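Local coordinates for protein glycosyl hydrolase, BNR repeat (Ralstonia eutropha, PDB 3B7F) that is probably a hydrolase, perhaps acting on glycosidic bonds, and folds as a seven-bladed beta-propeller with BNR repeats, at residues P22-V27 and E68-A73; A154-H159 and R163-G168; F296-S301 and V307-K312. All coordinates share one frame; numbering follows the deposited sequence. Where two conformers were deposited one is given.

Contact 1 (P22-V27 and E68-A73); sequences PVMLLV and ERMLMA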
loop_
_atom_site.group_PDB
_atom_site.type_symbol
_atom_site.label_atom_id
_atom_site.label_comp_id
_atom_site.label_asym_id
_atom_site.label_seq_id
_atom_site.Cartn_x
_atom_site.Cartn_y
_atom_site.Cartn_z
ATOM N N PRO A 22 18.689 -8.237 10.991
ATOM C CA PRO A 22 18.552 -8.024 9.568
ATOM C C PRO A 22 17.153 -7.651 9.134
ATOM O O PRO A 22 16.184 -8.136 9.706
ATOM C CB PRO A 22 18.878 -9.408 8.980
ATOM C CG PRO A 22 19.780 -10.022 9.945
ATOM C CD PRO A 22 19.117 -9.628 11.262
ATOM N N VAL A 23 17.081 -6.772 8.144
ATOM C CA VAL A 23 15.839 -6.374 7.498
ATOM C C VAL A 23 15.825 -6.984 6.090
ATOM O O VAL A 23 16.875 -7.162 5.446
ATOM C CB VAL A 23 15.703 -4.828 7.447
ATOM C CG1 VAL A 23 14.521 -4.383 6.593
ATOM C CG2 VAL A 23 15.556 -4.268 8.844
HETATM N N MSE A 24 14.629 -7.300 5.617
HETATM C CA MSE A 24 14.421 -7.802 4.298
HETATM C C MSE A 24 13.436 -6.883 3.624
HETATM O O MSE A 24 12.526 -6.404 4.270
HETATM C CB MSE A 24 13.878 -9.220 4.352
HETATM C CG MSE A 24 13.634 -9.834 2.963
HETATM SE SE MSE A 24 13.433 -11.775 3.000
HETATM C CE MSE A 24 15.326 -12.164 3.389
ATOM N N LEU A 25 13.640 -6.623 2.333
ATOM C CA LEU A 25 12.709 -5.829 1.522
ATOM C C LEU A 25 12.275 -6.756 0.407
ATOM O O LEU A 25 13.101 -7.403 -0.172
ATOM C CB LEU A 25 13.349 -4.561 0.950
ATOM C CG LEU A 25 13.965 -3.561 1.930
ATOM C CD1 LEU A 25 14.623 -2.463 1.119
ATOM C CD2 LEU A 25 12.929 -2.986 2.941
ATOM N N LEU A 26 10.975 -6.822 0.162
ATOM C CA LEU A 26 10.338 -7.688 -0.823
ATOM C C LEU A 26 9.917 -6.750 -1.927
ATOM O O LEU A 26 9.014 -5.939 -1.702
ATOM C CB LEU A 26 9.115 -8.369 -0.200
ATOM C CG LEU A 26 9.241 -8.926 1.223
ATOM C CD1 LEU A 26 7.869 -9.577 1.646
ATOM C CD2 LEU A 26 10.396 -9.900 1.334
ATOM N N VAL A 27 10.554 -6.875 -3.107
ATOM C CA VAL A 27 10.420 -5.935 -4.181
ATOM C C VAL A 27 9.690 -6.533 -5.377
ATOM O O VAL A 27 10.212 -7.443 -6.030
ATOM C CB VAL A 27 11.823 -5.441 -4.662
ATOM C CG1 VAL A 27 11.667 -4.359 -5.727
ATOM C CG2 VAL A 27 12.679 -4.954 -3.486
ATOM N N GLU A 68 7.667 -17.143 8.358
ATOM C CA GLU A 68 8.064 -18.099 7.338
ATOM C C GLU A 68 7.079 -18.111 6.135
ATOM O O GLU A 68 7.402 -18.591 5.067
ATOM C CB GLU A 68 8.265 -19.495 7.985
ATOM C CG GLU A 68 7.029 -20.268 8.536
ATOM C CD GLU A 68 6.487 -19.884 9.936
ATOM O OE1 GLU A 68 6.803 -18.812 10.512
ATOM O OE2 GLU A 68 5.697 -20.704 10.455
ATOM N N ARG A 69 5.872 -17.565 6.322
ATOM C CA ARG A 69 4.854 -17.512 5.276
ATOM C C ARG A 69 4.834 -16.177 4.524
ATOM O O ARG A 69 4.904 -15.112 5.159
ATOM C CB ARG A 69 3.476 -17.788 5.881
ATOM C CG ARG A 69 3.363 -19.185 6.454
ATOM C CD ARG A 69 1.952 -19.486 6.915
ATOM N NE ARG A 69 1.800 -20.838 7.459
ATOM C CZ ARG A 69 1.566 -21.948 6.746
ATOM N NH1 ARG A 69 1.531 -21.950 5.407
ATOM N NH2 ARG A 69 1.411 -23.105 7.398
HETATM N N MSE A 70 4.766 -16.253 3.182
HETATM C CA MSE A 70 4.674 -15.093 2.306
HETATM C C MSE A 70 3.740 -15.354 1.147
HETATM O O MSE A 70 3.654 -16.485 0.668
HETATM C CB MSE A 70 6.001 -14.743 1.671
HETATM C CG MSE A 70 7.152 -14.503 2.603
HETATM SE SE MSE A 70 8.607 -13.713 1.549
HETATM C CE MSE A 70 9.825 -13.644 3.024
ATOM N N LEU A 71 3.054 -14.289 0.712
ATOM C CA LEU A 71 2.168 -14.300 -0.456
ATOM C C LEU A 71 2.677 -13.271 -1.440
ATOM O O LEU A 71 3.251 -12.268 -1.044
ATOM C CB LEU A 71 0.698 -14.042 -0.115
ATOM C CG LEU A 71 -0.054 -15.133 0.696
ATOM C CD1 LEU A 71 -1.538 -14.843 0.712
ATOM C CD2 LEU A 71 0.167 -16.561 0.176
HETATM N N MSE A 72 2.502 -13.583 -2.719
HETATM C CA MSE A 72 2.938 -12.773 -3.835
HETATM C C MSE A 72 1.841 -12.722 -4.915
HETATM O O MSE A 72 1.537 -13.738 -5.498
HETATM C CB MSE A 72 4.204 -13.389 -4.417
HETATM C CG MSE A 72 4.667 -12.745 -5.719
HETATM SE SE MSE A 72 6.091 -13.678 -6.544
HETATM C CE MSE A 72 7.441 -13.607 -5.193
ATOM N N ALA A 73 1.249 -11.550 -5.144
ATOM C CA ALA A 73 0.248 -11.325 -6.193
ATOM C C ALA A 73 0.999 -11.205 -7.538
ATOM O O ALA A 73 1.934 -10.399 -7.686
ATOM C CB ALA A 73 -0.589 -10.054 -5.870
#
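The selenomethionine M70 reaches across from one blade of the propeller to meet L26 and a second selenomethionine, M24, on the next, and its terminal methyl does all the touching from its side. Its first torsion sets CG beside the backbone N and anti to the carbonyl carbon (chi1 -56°), and beyond CG the chain runs fully extended, which carries CE out to the far end of the side chain's reach. There CE lies 4.1 Å from the selenium of M24, atom SE, and 4.1 Å from CD2 of L26. M24 answers differently: it is bent at its last torsion (chi3 -71°), so that the selenium, and not its own methyl, is the part turned to M70. L26 contributes a single branch, CD2. In both pairs the side chains cross obliquely, and the contacts are ordinary van der Waals distances between apolar groups.

The case illustrates how neighbouring propeller blades are joined by side chains, since their backbones stay well apart: the closest CA atoms, those of L26 and M72, are 9.5 Å from each other. M70 gives up the most surface here, L26 less and M24 least.

Around this bridge the packing continues. M70 also touches W93, while L26 rests on F35 of its own blade and on I60 of strand 56-62, the edge strand beside 70-75 in the second sheet. M24 pairs through its backbone with A391, where C-terminal strand 385-391 completes the sheet begun by 24-29, the velcro-like ring closure known from many propellers.

Contact 2 (A154-H159 and R163-G168); sequences AGFNDH and RAWTGG
W165 brings CH2, a corner of its six-membered ring, over one face of the H159 imidazole, and the atoms of H159 can be followed outward one by one. CB comes first, 4.2 Å from CZ3 of W165. With CG anti to the backbone N (chi1 -165°), the ring is carried toward the indole, and CG itself is 3.8 Å from CZ3 of W165. On one branch ND1 lies 3.6 Å from CH2 of W165 and also caps the backbone N of M161, just ahead of the helix at 162-166. On the other branch CD2 of H159 is 3.8 Å from CH2 of W165. At the far end CE1 makes the closest approach, 3.4 Å from CH2 of W165, while NE2 is hydrogen-bonded to OD1 of D210. CH2 thus sits over the centre of the imidazole, and the two ring planes meet obliquely, at 36°. Because ND1 accepts from a backbone N-H, NE2 is probably the protonated nitrogen, and two bonds at different corners fix the rotation of the ring.

F156 closes the contact from a different quarter. Its CE1 comes up to the indole edge, near the indole plane, 4.0 Å from CE3 of W165, and its CZ meets CG2 of T166 at 4.2 Å, with that methyl at the phenyl edge. The hydroxyl of T166 is occupied elsewhere, bonded to R162 O.

W165 continues into an aromatic cluster, edge-to-face with F230 and touching F202, while F156, W165 and T166 all touch M196 of strand 192-197. Two short helices are thereby packed onto the following blade, an elaboration of the connection between the outermost strand of one propeller blade, 151-152, and the strand 178-184 that opens the next.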
loop_
_atom_site.group_PDB
_atom_site.type_symbol
_atom_site.label_atom_id
_atom_site.label_comp_id
_atom_site.label_asym_id
_atom_site.label_seq_id
_atom_site.Cartn_x
_atom_site.Cartn_y
_atom_site.Cartn_z
ATOM N N ALA A 154 -18.590 -11.710 -0.558
ATOM C CA ALA A 154 -19.907 -11.424 -1.146
ATOM C C ALA A 154 -20.562 -10.136 -0.652
ATOM O O ALA A 154 -21.204 -9.426 -1.426
ATOM C CB ALA A 154 -20.833 -12.617 -0.909
ATOM N N GLY A 155 -20.376 -9.810 0.624
ATOM C CA GLY A 155 -20.927 -8.566 1.176
ATOM C C GLY A 155 -20.419 -7.286 0.526
ATOM O O GLY A 155 -21.078 -6.255 0.632
ATOM N N PHE A 156 -19.246 -7.337 -0.117
ATOM C CA PHE A 156 -18.777 -6.219 -0.925
ATOM C C PHE A 156 -19.109 -6.459 -2.407
ATOM O O PHE A 156 -19.741 -5.620 -3.035
ATOM C CB PHE A 156 -17.269 -5.910 -0.822
ATOM C CG PHE A 156 -16.874 -4.826 -1.792
ATOM C CD1 PHE A 156 -17.106 -3.483 -1.487
ATOM C CD2 PHE A 156 -16.423 -5.155 -3.074
ATOM C CE1 PHE A 156 -16.847 -2.497 -2.415
ATOM C CE2 PHE A 156 -16.179 -4.190 -4.016
ATOM C CZ PHE A 156 -16.390 -2.855 -3.694
ATOM N N ASN A 157 -18.626 -7.576 -2.960
ATOM C CA ASN A 157 -18.754 -7.876 -4.405
ATOM C C ASN A 157 -20.163 -7.878 -4.979
ATOM O O ASN A 157 -20.327 -7.577 -6.163
ATOM C CB ASN A 157 -18.083 -9.220 -4.763
ATOM C CG ASN A 157 -16.552 -9.150 -4.768
ATOM O OD1 ASN A 157 -15.956 -8.209 -4.250
ATOM N ND2 ASN A 157 -15.913 -10.168 -5.353
ATOM N N ASP A 158 -21.143 -8.248 -4.153
ATOM C CA ASP A 158 -22.558 -8.265 -4.513
ATOM C C ASP A 158 -23.358 -7.268 -3.670
ATOM O O ASP A 158 -24.540 -7.447 -3.490
ATOM C CB ASP A 158 -23.141 -9.683 -4.342
ATOM C CG ASP A 158 -22.541 -10.703 -5.310
ATOM O OD1 ASP A 158 -22.228 -10.371 -6.471
ATOM O OD2 ASP A 158 -22.429 -11.869 -4.904
ATOM N N HIS A 159 -22.721 -6.224 -3.149
ATOM C CA HIS A 159 -23.445 -5.174 -2.423
ATOM C C HIS A 159 -24.302 -4.441 -3.456
ATOM O O HIS A 159 -23.820 -4.232 -4.584
ATOM C CB HIS A 159 -22.473 -4.176 -1.776
ATOM C CG HIS A 159 -23.100 -3.299 -0.739
ATOM N ND1 HIS A 159 -23.927 -2.240 -1.054
ATOM C CD2 HIS A 159 -23.012 -3.318 0.611
ATOM C CE1 HIS A 159 -24.333 -1.649 0.055
ATOM N NE2 HIS A 159 -23.786 -2.281 1.083
ATOM N N ARG A 163 -21.800 -1.241 -7.914
ATOM C CA ARG A 163 -21.608 -0.673 -9.246
ATOM C C ARG A 163 -21.565 0.868 -9.182
ATOM O O ARG A 163 -20.785 1.494 -9.904
ATOM C CB ARG A 163 -22.683 -1.181 -10.221
ATOM C CG ARG A 163 -22.366 -0.886 -11.693
ATOM N N ALA A 164 -22.387 1.459 -8.302
ATOM C CA ALA A 164 -22.415 2.906 -8.062
ATOM C C ALA A 164 -21.116 3.390 -7.384
ATOM O O ALA A 164 -20.565 4.438 -7.750
ATOM C CB ALA A 164 -23.634 3.281 -7.213
ATOM N N TRP A 165 -20.652 2.629 -6.390
ATOM C CA TRP A 165 -19.399 2.924 -5.700
ATOM C C TRP A 165 -18.166 2.793 -6.597
ATOM O O TRP A 165 -17.318 3.669 -6.568
ATOM C CB TRP A 165 -19.192 2.022 -4.490
ATOM C CG TRP A 165 -20.148 2.205 -3.378
ATOM C CD1 TRP A 165 -20.844 3.329 -3.062
ATOM C CD2 TRP A 165 -20.398 1.273 -2.326
ATOM N NE1 TRP A 165 -21.563 3.139 -1.920
ATOM C CE2 TRP A 165 -21.296 1.886 -1.433
ATOM C CE3 TRP A 165 -19.956 -0.022 -2.057
ATOM C CZ2 TRP A 165 -21.786 1.234 -0.302
ATOM C CZ3 TRP A 165 -20.422 -0.660 -0.927
ATOM C CH2 TRP A 165 -21.328 -0.033 -0.064
ATOM N N THR A 166 -18.089 1.724 -7.393
ATOM C CA THR A 166 -16.948 1.476 -8.277
ATOM C C THR A 166 -17.019 2.252 -9.594
ATOM O O THR A 166 -16.079 2.958 -9.940
ATOM C CB THR A 166 -16.808 -0.026 -8.656
ATOM O OG1 THR A 166 -17.925 -0.425 -9.448
ATOM C CG2 THR A 166 -16.698 -0.934 -7.426
ATOM N N GLY A 167 -18.122 2.084 -10.324
ATOM C CA GLY A 167 -18.342 2.680 -11.660
ATOM C C GLY A 167 -18.015 1.672 -12.775
ATOM O O GLY A 167 -18.640 0.597 -12.854
ATOM N N GLY A 168 -17.052 2.025 -13.642
ATOM C CA GLY A 168 -16.567 1.161 -14.750
ATOM C C GLY A 168 -15.046 1.256 -14.876
ATOM O O GLY A 168 -14.375 1.672 -13.911
#

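Contact 3 (F296-S301 and V307-K312); sequences FPMDGS and VSPGGK
D299 and S308 pair their backbones in a single antiparallel bridge of the hydrogen-bonded kind. The two bonds are unequal in shape: D299 N meets S308 O at 2.7 Å, nearly head-on to the carbonyl but bent at the hydrogen (147°), whereas S308 N reaches D299 O at 2.9 Å in an almost straight bond (174°).

The selenomethionine M298 makes the tightly packed side. Its CB lies 3.6 Å from CG1 of V307, and a turn at the last torsion (chi3 73°) swings CE back over the backbone of the other segment, 3.5 Å from P309 N. This flank faces the protein, where M298 also touches T340 and V307 touches H252 and F281.

Strand 293-297 and its partner 315-318 are neighbours in one four-stranded propeller blade, and the long loop between them doubles back on itself here, held by this one isolated bridge.

The looser flank is polar and watered. D299 OD1 forms an Asx turn, accepting from S301 N at 3.0 Å, and takes a second bond from S301 OG at 2.6 Å. OD2 of D299 receives a water at 2.7 Å, and that water also donates to P309 O. Another water accepts from G310 N and bonds only weakly to P297 O.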
loop_
_atom_site.group_PDB
_atom_site.type_symbol
_atom_site.label_atom_id
_atom_site.label_comp_id
_atom_site.label_asym_id
_atom_site.label_seq_id
_atom_site.Cartn_x
_atom_site.Cartn_y
_atom_site.Cartn_z
ATOM N N PHE A 296 5.668 10.810 -0.367
ATOM C CA PHE A 296 6.563 11.073 -1.493
ATOM C C PHE A 296 5.796 11.946 -2.524
ATOM O O PHE A 296 5.148 11.415 -3.440
ATOM C CB PHE A 296 7.083 9.813 -2.160
ATOM C CG PHE A 296 8.209 10.106 -3.136
ATOM C CD1 PHE A 296 7.951 10.454 -4.470
ATOM C CD2 PHE A 296 9.550 10.104 -2.688
ATOM C CE1 PHE A 296 9.016 10.750 -5.341
ATOM C CE2 PHE A 296 10.592 10.397 -3.546
ATOM C CZ PHE A 296 10.336 10.714 -4.874
ATOM N N PRO A 297 5.877 13.279 -2.372
ATOM C CA PRO A 297 5.128 14.153 -3.235
ATOM C C PRO A 297 5.478 14.162 -4.716
ATOM O O PRO A 297 6.648 14.065 -5.094
ATOM C CB PRO A 297 5.392 15.546 -2.630
ATOM C CG PRO A 297 5.793 15.253 -1.214
ATOM C CD PRO A 297 6.593 14.050 -1.335
HETATM N N MSE A 298 4.424 14.287 -5.516
HETATM C CA MSE A 298 4.479 14.362 -6.968
HETATM C C MSE A 298 3.548 15.485 -7.412
HETATM O O MSE A 298 2.767 15.984 -6.613
HETATM C CB MSE A 298 4.085 13.015 -7.549
HETATM C CG MSE A 298 5.207 11.946 -7.283
HETATM SE SE MSE A 298 4.854 10.316 -8.193
HETATM C CE MSE A 298 5.280 10.949 -9.956
ATOM N N ASP A 299 3.645 15.869 -8.678
ATOM C CA ASP A 299 2.887 16.959 -9.276
ATOM C C ASP A 299 1.495 16.494 -9.717
ATOM O O ASP A 299 1.359 15.762 -10.677
ATOM C CB ASP A 299 3.697 17.482 -10.457
ATOM C CG ASP A 299 3.137 18.756 -11.071
ATOM O OD1 ASP A 299 1.968 19.105 -10.834
ATOM O OD2 ASP A 299 3.902 19.416 -11.816
ATOM N N GLY A 300 0.458 16.931 -9.009
ATOM C CA GLY A 300 -0.915 16.588 -9.352
ATOM C C GLY A 300 -1.664 17.779 -9.910
ATOM O O GLY A 300 -2.870 17.841 -9.747
ATOM N N SER A 301 -0.966 18.707 -10.580
ATOM C CA SER A 301 -1.593 19.943 -11.093
ATOM C C SER A 301 -2.378 19.783 -12.412
ATOM O O SER A 301 -3.160 20.680 -12.778
ATOM C CB SER A 301 -0.543 21.051 -11.238
ATOM O OG SER A 301 0.413 20.708 -12.213
ATOM N N VAL A 307 -0.658 12.165 -12.783
ATOM C CA VAL A 307 0.282 12.623 -11.748
ATOM C C VAL A 307 1.660 12.561 -12.422
ATOM O O VAL A 307 1.997 11.566 -13.078
ATOM C CB VAL A 307 0.206 11.767 -10.485
ATOM C CG1 VAL A 307 1.119 12.331 -9.399
ATOM C CG2 VAL A 307 -1.267 11.675 -9.975
ATOM N N SER A 308 2.412 13.650 -12.332
ATOM C CA SER A 308 3.716 13.765 -12.952
ATOM C C SER A 308 4.799 13.907 -11.912
ATOM O O SER A 308 4.546 14.415 -10.831
ATOM C CB SER A 308 3.763 14.974 -13.875
ATOM O OG SER A 308 2.848 14.794 -14.933
ATOM N N PRO A 309 6.023 13.444 -12.237
ATOM C CA PRO A 309 7.114 13.657 -11.314
ATOM C C PRO A 309 7.620 15.094 -11.398
ATOM O O PRO A 309 7.388 15.761 -12.415
ATOM C CB PRO A 309 8.197 12.712 -11.846
ATOM C CG PRO A 309 7.959 12.672 -13.315
ATOM C CD PRO A 309 6.470 12.729 -13.458
ATOM N N GLY A 310 8.297 15.536 -10.331
ATOM C CA GLY A 310 9.019 16.798 -10.271
ATOM C C GLY A 310 10.490 16.432 -10.435
ATOM O O GLY A 310 10.864 15.258 -10.383
ATOM N N GLY A 311 11.329 17.415 -10.672
ATOM C CA GLY A 311 12.739 17.151 -10.898
ATOM C C GLY A 311 13.605 17.093 -9.674
ATOM O O GLY A 311 14.775 16.821 -9.802
ATOM N N LYS A 312 13.043 17.361 -8.498
ATOM C CA LYS A 312 13.799 17.441 -7.239
ATOM C C LYS A 312 13.198 16.502 -6.230
ATOM O O LYS A 312 12.431 16.944 -5.372
ATOM C CB LYS A 312 13.803 18.884 -6.742
ATOM C CG LYS A 312 14.534 19.807 -7.720
ATOM C CD LYS A 312 14.672 21.210 -7.214
ATOM C CE LYS A 312 15.459 22.062 -8.223
ATOM N NZ LYS A 312 15.500 23.528 -7.851
HETATM O O HOH W 1 8.453 13.624 -7.983
HETATM O O HOH W 2 6.371 18.471 -12.014
#

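Overall arrangement
Contacts 1 and 2 are buried, contact 3 lies at the surface, and the three sit apart round the propeller, their centres about 29 to 31 Å from one another. Each exemplifies a different level of propeller construction. Contact 1 joins strands of adjacent blades through apolar side chains; contact 2 joins a short helix and the residues just after it to a second short helix, largely through rings, with polar corners satisfied from outside; contact 3 stays within one inter-strand loop. Only the last has hydrogen bonds between its segments, together with bridging water. The centre of contact 1 is also the closest of the three to the centre of the chain, about 14 Å.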